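Local coordinates for protein SnoK (Streptomyces nogalater, PDB 5EPA) that binds iron and 2-oxoglutarate as a non-heme carbocyclase of nogalamycin biosynthesis, and probably works as a 2-oxoglutarate-dependent oxygenase, at residues A[121-126]-A[230-235]. Numbering follows the deposited sequence.
Sequences VKEPKR and DSVRMA. With AKG (2-oxoglutaric acid), chain H.
Lys122 and Arg233 form an antiparallel hydrogen-bonded pair, with Lys122 N donating to Arg233 O (2.9 Å, 161° at the hydrogen) and Arg233 N returning a nearly straight bond to Lys122 O (3.0 Å, 177°). On the pocket face, the Lys122 stem lies over one face of the Arg233 guanidinium, CG above its centre, and CE comes within 3.4 Å of NH1. A bend at chi3 (92°) in Arg233 turns the guanidinium so that its edge meets the distal carboxylate of 2-oxoglutarate: NH2 bonds to O3 at 2.6 Å and NH1 to O4 at 3.1 Å, consistent with the arginine that anchors the 2-oxoglutarate tail in the cupin fold of PhyH-family enzymes. Arg233 NH1 also reaches Gly162 O and NH2 reaches Leu120 O, fixing the group's rotation. Lys122 NZ is held by Gln77 O and by Thr130 OG1, which is itself hydrogen-bonded to 2-oxoglutarate. On the other sheet face, Val121 CG2 meets Met234 CE at 4.1 Å, while Val121 CG1 packs on Val232 CG1 just before strand 233-242 begins. Beyond the strands, Pro124 rests on the 230-232 backbone, and Lys125, third residue of the type II turn from Glu123 to Arg126, forms a salt bridge through NZ with Asp230 OD1 (3.0 Å). The pair joins neighbouring central strands 112-122 and 233-242, with strands 76-81 and 148-153 flanking them and helix 47-64 packing against Met234.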
loop_
_atom_site.group_PDB
_atom_site.type_symbol
_atom_site.label_atom_id
_atom_site.label_comp_id
_atom_site.label_asym_id
_atom_site.label_seq_id
_atom_site.Cartn_x
_atom_site.Cartn_y
_atom_site.Cartn_z
ATOM N N VAL A 121 -7.497 -8.508 0.096
ATOM C CA VAL A 121 -8.469 -9.299 -0.688
ATOM C C VAL A 121 -9.820 -8.634 -0.664
ATOM O O VAL A 121 -10.264 -8.173 0.399
ATOM C CB VAL A 121 -8.613 -10.728 -0.120
ATOM C CG1 VAL A 121 -9.848 -11.428 -0.654
ATOM C CG2 VAL A 121 -7.404 -11.568 -0.488
ATOM N N LYS A 122 -10.472 -8.568 -1.819
ATOM C CA LYS A 122 -11.884 -8.151 -1.875
ATOM C C LYS A 122 -12.731 -9.249 -2.516
ATOM O O LYS A 122 -12.536 -9.549 -3.673
ATOM C CB LYS A 122 -12.092 -6.831 -2.654
ATOM C CG LYS A 122 -11.728 -5.551 -1.890
ATOM C CD LYS A 122 -12.141 -4.313 -2.697
ATOM C CE LYS A 122 -11.701 -2.985 -2.060
ATOM N NZ LYS A 122 -12.681 -2.487 -1.074
ATOM N N GLU A 123 -13.675 -9.799 -1.767
ATOM C CA GLU A 123 -14.546 -10.813 -2.288
ATOM C C GLU A 123 -15.636 -10.153 -3.123
ATOM O O GLU A 123 -16.086 -9.053 -2.790
ATOM C CB GLU A 123 -15.198 -11.597 -1.161
ATOM C CG GLU A 123 -14.242 -12.438 -0.321
ATOM C CD GLU A 123 -13.703 -13.703 -1.030
ATOM O OE1 GLU A 123 -14.363 -14.217 -1.996
ATOM O OE2 GLU A 123 -12.595 -14.198 -0.590
ATOM N N PRO A 124 -16.065 -10.824 -4.204
ATOM C CA PRO A 124 -17.073 -10.273 -5.108
ATOM C C PRO A 124 -18.438 -10.189 -4.467
ATOM O O PRO A 124 -18.857 -11.109 -3.787
ATOM C CB PRO A 124 -17.098 -11.270 -6.261
ATOM C CG PRO A 124 -16.595 -12.576 -5.670
ATOM C CD PRO A 124 -15.618 -12.172 -4.606
ATOM N N LYS A 125 -19.078 -9.031 -4.613
ATOM C CA LYS A 125 -20.445 -8.788 -4.121
ATOM C C LYS A 125 -20.604 -8.799 -2.593
ATOM O O LYS A 125 -21.715 -8.704 -2.100
ATOM C CB LYS A 125 -21.418 -9.803 -4.737
ATOM C CG LYS A 125 -21.275 -9.910 -6.244
ATOM C CD LYS A 125 -22.609 -10.134 -6.954
ATOM C CE LYS A 125 -22.542 -9.660 -8.405
ATOM N NZ LYS A 125 -21.532 -10.450 -9.169
ATOM N N ARG A 126 -19.507 -8.861 -1.856
ATOM C CA ARG A 126 -19.551 -8.831 -0.395
ATOM C C ARG A 126 -18.657 -7.764 0.213
ATOM O O ARG A 126 -18.388 -7.792 1.411
ATOM C CB ARG A 126 -19.122 -10.176 0.186
ATOM C CG ARG A 126 -20.187 -11.241 0.116
ATOM C CD ARG A 126 -19.799 -12.263 -0.918
ATOM N NE ARG A 126 -18.786 -13.171 -0.388
ATOM C CZ ARG A 126 -18.207 -14.131 -1.103
ATOM N NH1 ARG A 126 -17.288 -14.915 -0.531
ATOM N NH2 ARG A 126 -18.565 -14.322 -2.385
ATOM N N ASP A 230 -17.468 -10.821 -10.584
ATOM C CA ASP A 230 -17.762 -12.192 -10.228
ATOM C C ASP A 230 -16.532 -12.912 -9.669
ATOM O O ASP A 230 -16.578 -14.112 -9.387
ATOM C CB ASP A 230 -18.304 -12.922 -11.453
ATOM C CG ASP A 230 -19.746 -12.497 -11.787
ATOM O OD1 ASP A 230 -20.634 -12.690 -10.929
ATOM O OD2 ASP A 230 -20.003 -12.014 -12.917
ATOM N N SER A 231 -15.425 -12.186 -9.523
ATOM C CA SER A 231 -14.147 -12.809 -9.152
ATOM C C SER A 231 -13.469 -12.084 -8.014
ATOM O O SER A 231 -13.514 -10.851 -7.927
ATOM C CB SER A 231 -13.196 -12.789 -10.343
ATOM O OG SER A 231 -13.709 -13.593 -11.339
ATOM N N VAL A 232 -12.772 -12.858 -7.202
ATOM C CA VAL A 232 -12.000 -12.339 -6.120
ATOM C C VAL A 232 -10.949 -11.352 -6.643
ATOM O O VAL A 232 -10.328 -11.577 -7.666
ATOM C CB VAL A 232 -11.273 -13.497 -5.353
ATOM C CG1 VAL A 232 -10.376 -12.894 -4.283
ATOM C CG2 VAL A 232 -12.243 -14.434 -4.668
ATOM N N ARG A 233 -10.711 -10.300 -5.892
ATOM C CA ARG A 233 -9.536 -9.431 -6.136
ATOM C C ARG A 233 -8.475 -9.669 -5.092
ATOM O O ARG A 233 -8.764 -9.623 -3.900
ATOM C CB ARG A 233 -9.906 -7.953 -6.019
ATOM C CG ARG A 233 -8.741 -7.059 -6.314
ATOM C CD ARG A 233 -8.881 -5.704 -5.648
ATOM N NE ARG A 233 -8.247 -5.720 -4.355
ATOM C CZ ARG A 233 -8.207 -4.708 -3.494
ATOM N NH1 ARG A 233 -8.776 -3.512 -3.724
ATOM N NH2 ARG A 233 -7.588 -4.921 -2.348
ATOM N N MET A 234 -7.236 -9.869 -5.506
ATOM C CA MET A 234 -6.147 -9.949 -4.526
ATOM C C MET A 234 -5.027 -9.038 -4.931
ATOM O O MET A 234 -4.460 -9.181 -6.005
ATOM C CB MET A 234 -5.595 -11.368 -4.350
ATOM C CG MET A 234 -4.469 -11.401 -3.315
ATOM S SD MET A 234 -3.550 -12.959 -3.061
ATOM C CE MET A 234 -4.865 -14.033 -2.513
ATOM N N ALA A 235 -4.676 -8.127 -4.027
ATOM C CA ALA A 235 -3.426 -7.409 -4.145
ATOM C C ALA A 235 -2.531 -7.693 -2.932
ATOM O O ALA A 235 -2.986 -8.220 -1.907
ATOM C CB ALA A 235 -3.679 -5.917 -4.273
HETATM C C1 AKG H . -3.109 0.821 0.381
HETATM O O1 AKG H . -2.416 -0.007 -0.263
HETATM O O2 AKG H . -2.672 1.791 1.057
HETATM C C2 AKG H . -4.562 0.677 0.409
HETATM O O5 AKG H . -5.136 1.540 1.056
HETATM C C3 AKG H . -5.253 -0.451 -0.314
HETATM C C4 AKG H . -6.750 -0.623 -0.042
HETATM C C5 AKG H . -7.323 -1.766 -0.902
HETATM O O3 AKG H . -6.583 -2.697 -1.357
HETATM O O4 AKG H . -8.529 -1.793 -1.161
#